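Local atomic coordinates of leucine--tRNA ligase (Agrobacterium radiobacter, PDB entry 5AH5), a protein that probably joins leucine to its cognate tRNA at the expense of ATP, as a class I aminoacyl-tRNA synthetase that binds zinc. Residues Leu146-Asp157 / Val181-Asp192. Sequence-based numbering, arbitrary orientation.
Sequences LIYRDDTYVYWD and VYKRRTPQWFVD
V181 sets its CG1 methyl against the edge of the Y155 ring, 3.5 Å from CD1. Over a face of that same ring comes K183: its chain bends at chi2 (-91°) and chi3, which carries CE and NZ across the tyrosine, a cation-pi contact with NZ 3.9 Å from the ring centroid. On the other face of the sheet, the guanidinium of R184 lies flat on W156, planes only 4° apart and CZ 3.5 Å from CE2, with CD over the five-membered ring. Back on the face of K183 and Y155, R185 lays CB over Y153, toward the rim; its NH1 sits 3.6 Å from OD1 of D151, a salt bridge of charge alone, since the oxygen is well out of the guanidinium plane. In the synthetase's branched antiparallel sheet, strand 182-191 pairs with both 147-151 and 153-157, and also with 415-419; the chain turns a corner at T152, where the T152 N to T186 O hydrogen bond is weak. P187 then packs CB over the R149 guanidinium, and a water accepts from R149 NE at 2.6 Å. W189 receives R149 CD on one ring face, while its NE1 hydrogen-bonds to D483. F190, on the face of Y148 and V154, turns its ring edge to V154, CZ to CG1 3.6 Å; its CB sits over the rim of one face of Y148, whose OH is hydrogen-bonded to N414. Last, D192 N donates to L146 O at 2.9 Å.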
loop_
_atom_site.group_PDB
_atom_site.type_symbol
_atom_site.label_atom_id
_atom_site.label_comp_id
_atom_site.label_asym_id
_atom_site.label_seq_id
_atom_site.Cartn_x
_atom_site.Cartn_y
_atom_site.Cartn_z
ATOM N N LEU B 146 23.642 -9.887 -2.611
ATOM C CA LEU B 146 22.246 -9.566 -2.967
ATOM C C LEU B 146 22.170 -8.509 -4.055
ATOM O O LEU B 146 21.291 -8.559 -4.897
ATOM C CB LEU B 146 21.463 -9.139 -1.732
ATOM C CG LEU B 146 21.294 -10.369 -0.827
ATOM C CD1 LEU B 146 21.411 -9.997 0.634
ATOM C CD2 LEU B 146 20.007 -11.091 -1.160
ATOM N N ILE B 147 23.137 -7.589 -4.075
ATOM C CA ILE B 147 23.267 -6.636 -5.156
ATOM C C ILE B 147 24.479 -7.034 -5.983
ATOM O O ILE B 147 25.575 -7.309 -5.428
ATOM C CB ILE B 147 23.382 -5.177 -4.665
ATOM C CG1 ILE B 147 22.003 -4.679 -4.181
ATOM C CG2 ILE B 147 23.901 -4.248 -5.794
ATOM C CD1 ILE B 147 22.024 -3.337 -3.475
ATOM N N TYR B 148 24.283 -6.987 -7.303
ATOM C CA TYR B 148 25.301 -7.352 -8.256
ATOM C C TYR B 148 25.214 -6.586 -9.580
ATOM O O TYR B 148 24.172 -6.010 -9.952
ATOM C CB TYR B 148 25.204 -8.853 -8.469
ATOM C CG TYR B 148 23.944 -9.273 -9.207
ATOM C CD1 TYR B 148 23.944 -9.329 -10.589
ATOM C CD2 TYR B 148 22.769 -9.622 -8.531
ATOM C CE1 TYR B 148 22.847 -9.703 -11.306
ATOM C CE2 TYR B 148 21.642 -9.989 -9.251
ATOM C CZ TYR B 148 21.694 -10.039 -10.645
ATOM O OH TYR B 148 20.638 -10.402 -11.461
ATOM N N ARG B 149 26.323 -6.598 -10.305
ATOM C CA ARG B 149 26.441 -5.932 -11.588
ATOM C C ARG B 149 26.395 -6.939 -12.659
ATOM O O ARG B 149 27.001 -7.968 -12.522
ATOM C CB ARG B 149 27.752 -5.154 -11.682
ATOM C CG ARG B 149 27.680 -4.026 -12.717
ATOM C CD ARG B 149 28.662 -2.921 -12.410
ATOM N NE ARG B 149 28.707 -1.925 -13.474
ATOM C CZ ARG B 149 29.564 -1.931 -14.490
ATOM N NH1 ARG B 149 30.482 -2.905 -14.633
ATOM N NH2 ARG B 149 29.513 -0.953 -15.372
ATOM N N ASP B 150 25.674 -6.661 -13.747
ATOM C CA ASP B 150 25.598 -7.620 -14.819
ATOM C C ASP B 150 25.411 -6.900 -16.119
ATOM O O ASP B 150 24.847 -5.816 -16.154
ATOM C CB ASP B 150 24.431 -8.575 -14.551
ATOM C CG ASP B 150 24.392 -9.790 -15.497
ATOM O OD1 ASP B 150 25.436 -10.251 -15.994
ATOM O OD2 ASP B 150 23.287 -10.320 -15.725
ATOM N N ASP B 151 25.872 -7.532 -17.192
ATOM C CA ASP B 151 25.819 -6.982 -18.563
ATOM C C ASP B 151 24.808 -7.829 -19.301
ATOM O O ASP B 151 25.166 -8.865 -19.888
ATOM C CB ASP B 151 27.201 -7.048 -19.240
ATOM C CG ASP B 151 27.296 -6.236 -20.561
ATOM O OD1 ASP B 151 26.276 -5.795 -21.149
ATOM O OD2 ASP B 151 28.450 -6.021 -21.017
ATOM N N THR B 152 23.549 -7.388 -19.262
ATOM C CA THR B 152 22.434 -8.164 -19.803
ATOM C C THR B 152 21.303 -7.268 -20.245
ATOM O O THR B 152 21.403 -6.023 -20.189
ATOM C CB THR B 152 21.908 -9.198 -18.772
ATOM O OG1 THR B 152 20.837 -9.951 -19.358
ATOM C CG2 THR B 152 21.417 -8.506 -17.486
ATOM N N TYR B 153 20.214 -7.893 -20.692
ATOM C CA TYR B 153 19.103 -7.125 -21.252
ATOM C C TYR B 153 18.268 -6.439 -20.156
ATOM O O TYR B 153 17.926 -7.048 -19.153
ATOM C CB TYR B 153 18.241 -7.987 -22.173
ATOM C CG TYR B 153 18.932 -8.209 -23.509
ATOM C CD1 TYR B 153 18.908 -7.215 -24.504
ATOM C CD2 TYR B 153 19.646 -9.400 -23.773
ATOM C CE1 TYR B 153 19.546 -7.413 -25.739
ATOM C CE2 TYR B 153 20.292 -9.601 -24.998
ATOM C CZ TYR B 153 20.233 -8.607 -25.979
ATOM O OH TYR B 153 20.881 -8.790 -27.182
ATOM N N VAL B 154 17.977 -5.172 -20.381
ATOM C CA VAL B 154 17.169 -4.360 -19.451
ATOM C C VAL B 154 16.264 -3.488 -20.256
ATOM O O VAL B 154 16.512 -3.279 -21.446
ATOM C CB VAL B 154 18.030 -3.448 -18.534
ATOM C CG1 VAL B 154 18.942 -4.286 -17.645
ATOM C CG2 VAL B 154 18.813 -2.421 -19.314
ATOM N N TYR B 155 15.200 -3.004 -19.624
ATOM C CA TYR B 155 14.306 -2.068 -20.273
ATOM C C TYR B 155 14.915 -0.700 -20.348
ATOM O O TYR B 155 15.560 -0.268 -19.401
ATOM C CB TYR B 155 12.971 -1.994 -19.519
ATOM C CG TYR B 155 12.209 -3.271 -19.617
ATOM C CD1 TYR B 155 11.428 -3.551 -20.737
ATOM C CD2 TYR B 155 12.310 -4.233 -18.632
ATOM C CE1 TYR B 155 10.711 -4.725 -20.829
ATOM C CE2 TYR B 155 11.628 -5.421 -18.726
ATOM C CZ TYR B 155 10.824 -5.662 -19.822
ATOM O OH TYR B 155 10.152 -6.849 -19.907
ATOM N N TRP B 156 14.648 0.016 -21.438
ATOM C CA TRP B 156 15.201 1.333 -21.697
ATOM C C TRP B 156 14.076 2.224 -22.145
ATOM O O TRP B 156 13.378 1.878 -23.082
ATOM C CB TRP B 156 16.275 1.225 -22.799
ATOM C CG TRP B 156 16.740 2.561 -23.363
ATOM C CD1 TRP B 156 16.362 3.116 -24.547
ATOM C CD2 TRP B 156 17.654 3.502 -22.750
ATOM N NE1 TRP B 156 16.966 4.343 -24.707
ATOM C CE2 TRP B 156 17.768 4.603 -23.631
ATOM C CE3 TRP B 156 18.399 3.507 -21.552
ATOM C CZ2 TRP B 156 18.598 5.716 -23.349
ATOM C CZ3 TRP B 156 19.209 4.603 -21.261
ATOM C CH2 TRP B 156 19.300 5.704 -22.155
ATOM N N ASP B 157 13.886 3.344 -21.473
ATOM C CA ASP B 157 12.925 4.365 -21.862
ATOM C C ASP B 157 13.658 5.501 -22.619
ATOM O O ASP B 157 14.405 6.234 -22.027
ATOM C CB ASP B 157 12.218 4.896 -20.610
ATOM C CG ASP B 157 11.058 5.837 -20.894
ATOM O OD1 ASP B 157 11.121 6.634 -21.847
ATOM O OD2 ASP B 157 10.079 5.803 -20.102
ATOM N N VAL B 181 8.827 1.425 -24.647
ATOM C CA VAL B 181 10.074 1.034 -24.029
ATOM C C VAL B 181 10.767 0.047 -24.957
ATOM O O VAL B 181 10.091 -0.724 -25.652
ATOM C CB VAL B 181 9.770 0.461 -22.627
ATOM C CG1 VAL B 181 10.909 -0.339 -22.092
ATOM C CG2 VAL B 181 9.510 1.622 -21.655
ATOM N N TYR B 182 12.100 0.109 -24.989
ATOM C CA TYR B 182 12.927 -0.802 -25.772
ATOM C C TYR B 182 13.791 -1.566 -24.826
ATOM O O TYR B 182 13.789 -1.249 -23.635
ATOM C CB TYR B 182 13.780 0.002 -26.772
ATOM C CG TYR B 182 12.931 0.631 -27.843
ATOM C CD1 TYR B 182 12.202 1.763 -27.557
ATOM C CD2 TYR B 182 12.822 0.063 -29.137
ATOM C CE1 TYR B 182 11.407 2.363 -28.502
ATOM C CE2 TYR B 182 12.013 0.655 -30.104
ATOM C CZ TYR B 182 11.305 1.817 -29.775
ATOM O OH TYR B 182 10.447 2.480 -30.629
ATOM N N LYS B 183 14.480 -2.594 -25.330
ATOM C CA LYS B 183 15.427 -3.394 -24.561
ATOM C C LYS B 183 16.863 -3.214 -25.094
ATOM O O LYS B 183 17.092 -3.356 -26.268
ATOM C CB LYS B 183 15.070 -4.878 -24.624
ATOM C CG LYS B 183 13.855 -5.304 -23.794
ATOM C CD LYS B 183 14.191 -5.742 -22.358
ATOM C CE LYS B 183 13.410 -6.997 -21.942
ATOM N NZ LYS B 183 13.795 -7.552 -20.604
ATOM N N ARG B 184 17.820 -2.926 -24.217
ATOM C CA ARG B 184 19.252 -2.876 -24.547
ATOM C C ARG B 184 19.980 -3.786 -23.608
ATOM O O ARG B 184 19.539 -3.965 -22.467
ATOM C CB ARG B 184 19.862 -1.531 -24.240
ATOM C CG ARG B 184 19.297 -0.323 -24.918
ATOM C CD ARG B 184 19.936 0.887 -24.238
ATOM N NE ARG B 184 19.970 2.060 -25.111
ATOM C CZ ARG B 184 20.722 3.136 -24.910
ATOM N NH1 ARG B 184 21.533 3.230 -23.845
ATOM N NH2 ARG B 184 20.672 4.126 -25.804
ATOM N N ARG B 185 21.135 -4.281 -24.070
ATOM C CA ARG B 185 22.142 -4.963 -23.258
ATOM C C ARG B 185 23.196 -3.923 -22.794
ATOM O O ARG B 185 23.676 -3.131 -23.596
ATOM C CB ARG B 185 22.785 -6.060 -24.103
ATOM C CG ARG B 185 23.555 -7.142 -23.356
ATOM C CD ARG B 185 23.863 -8.295 -24.316
ATOM N NE ARG B 185 24.619 -9.379 -23.694
ATOM C CZ ARG B 185 25.928 -9.339 -23.427
ATOM N NH1 ARG B 185 26.666 -8.258 -23.704
ATOM N NH2 ARG B 185 26.510 -10.391 -22.858
ATOM N N THR B 186 23.521 -3.909 -21.499
ATOM C CA THR B 186 24.326 -2.839 -20.876
ATOM C C THR B 186 24.709 -3.300 -19.488
ATOM O O THR B 186 23.922 -4.011 -18.857
ATOM C CB THR B 186 23.523 -1.529 -20.550
ATOM O OG1 THR B 186 22.516 -1.257 -21.523
ATOM C CG2 THR B 186 24.418 -0.357 -20.439
ATOM N N PRO B 187 25.854 -2.842 -18.968
ATOM C CA PRO B 187 26.187 -3.232 -17.579
ATOM C C PRO B 187 25.394 -2.381 -16.590
ATOM O O PRO B 187 25.394 -1.129 -16.693
ATOM C CB PRO B 187 27.705 -2.977 -17.458
ATOM C CG PRO B 187 28.184 -2.653 -18.832
ATOM C CD PRO B 187 26.994 -2.199 -19.656
ATOM N N GLN B 188 24.665 -3.048 -15.695
ATOM C CA GLN B 188 23.744 -2.354 -14.816
ATOM C C GLN B 188 23.751 -3.034 -13.467
ATOM O O GLN B 188 24.256 -4.188 -13.325
ATOM C CB GLN B 188 22.342 -2.380 -15.395
ATOM C CG GLN B 188 22.153 -1.624 -16.686
ATOM C CD GLN B 188 22.236 -0.120 -16.558
ATOM O OE1 GLN B 188 21.791 0.496 -15.587
ATOM N NE2 GLN B 188 22.801 0.489 -17.572
ATOM N N TRP B 189 23.221 -2.305 -12.475
ATOM C CA TRP B 189 23.072 -2.836 -11.135
ATOM C C TRP B 189 21.676 -3.437 -10.966
ATOM O O TRP B 189 20.670 -2.901 -11.508
ATOM C CB TRP B 189 23.347 -1.773 -10.060
ATOM C CG TRP B 189 24.786 -1.354 -10.061
ATOM C CD1 TRP B 189 25.310 -0.298 -10.712
ATOM C CD2 TRP B 189 25.870 -1.979 -9.366
ATOM N NE1 TRP B 189 26.644 -0.217 -10.480
ATOM C CE2 TRP B 189 27.023 -1.241 -9.661
ATOM C CE3 TRP B 189 25.978 -3.104 -8.537
ATOM C CZ2 TRP B 189 28.284 -1.575 -9.141
ATOM C CZ3 TRP B 189 27.167 -3.446 -8.020
ATOM C CH2 TRP B 189 28.354 -2.683 -8.335
ATOM N N PHE B 190 21.647 -4.526 -10.194
ATOM C CA PHE B 190 20.473 -5.346 -9.952
ATOM C C PHE B 190 20.428 -5.779 -8.493
ATOM O O PHE B 190 21.486 -5.839 -7.813
ATOM C CB PHE B 190 20.577 -6.635 -10.758
ATOM C CG PHE B 190 20.543 -6.423 -12.214
ATOM C CD1 PHE B 190 19.346 -6.365 -12.889
ATOM C CD2 PHE B 190 21.731 -6.274 -12.932
ATOM C CE1 PHE B 190 19.327 -6.167 -14.272
ATOM C CE2 PHE B 190 21.714 -6.084 -14.275
ATOM C CZ PHE B 190 20.510 -6.030 -14.957
ATOM N N VAL B 191 19.223 -6.105 -8.020
ATOM C CA VAL B 191 19.057 -6.855 -6.774
ATOM C C VAL B 191 18.415 -8.202 -7.082
ATOM O O VAL B 191 17.466 -8.291 -7.870
ATOM C CB VAL B 191 18.206 -6.150 -5.727
ATOM C CG1 VAL B 191 18.623 -6.628 -4.343
ATOM C CG2 VAL B 191 18.300 -4.643 -5.837
ATOM N N ASP B 192 18.944 -9.254 -6.457
ATOM C CA ASP B 192 18.494 -10.619 -6.717
ATOM C C ASP B 192 17.170 -10.936 -5.990
ATOM O O ASP B 192 17.137 -11.689 -5.053
ATOM C CB ASP B 192 19.585 -11.593 -6.278
ATOM C CG ASP B 192 19.329 -13.020 -6.731
ATOM O OD1 ASP B 192 18.340 -13.298 -7.452
ATOM O OD2 ASP B 192 20.127 -13.874 -6.351
HETATM O O HOH W 1 26.589 -0.598 -14.132
#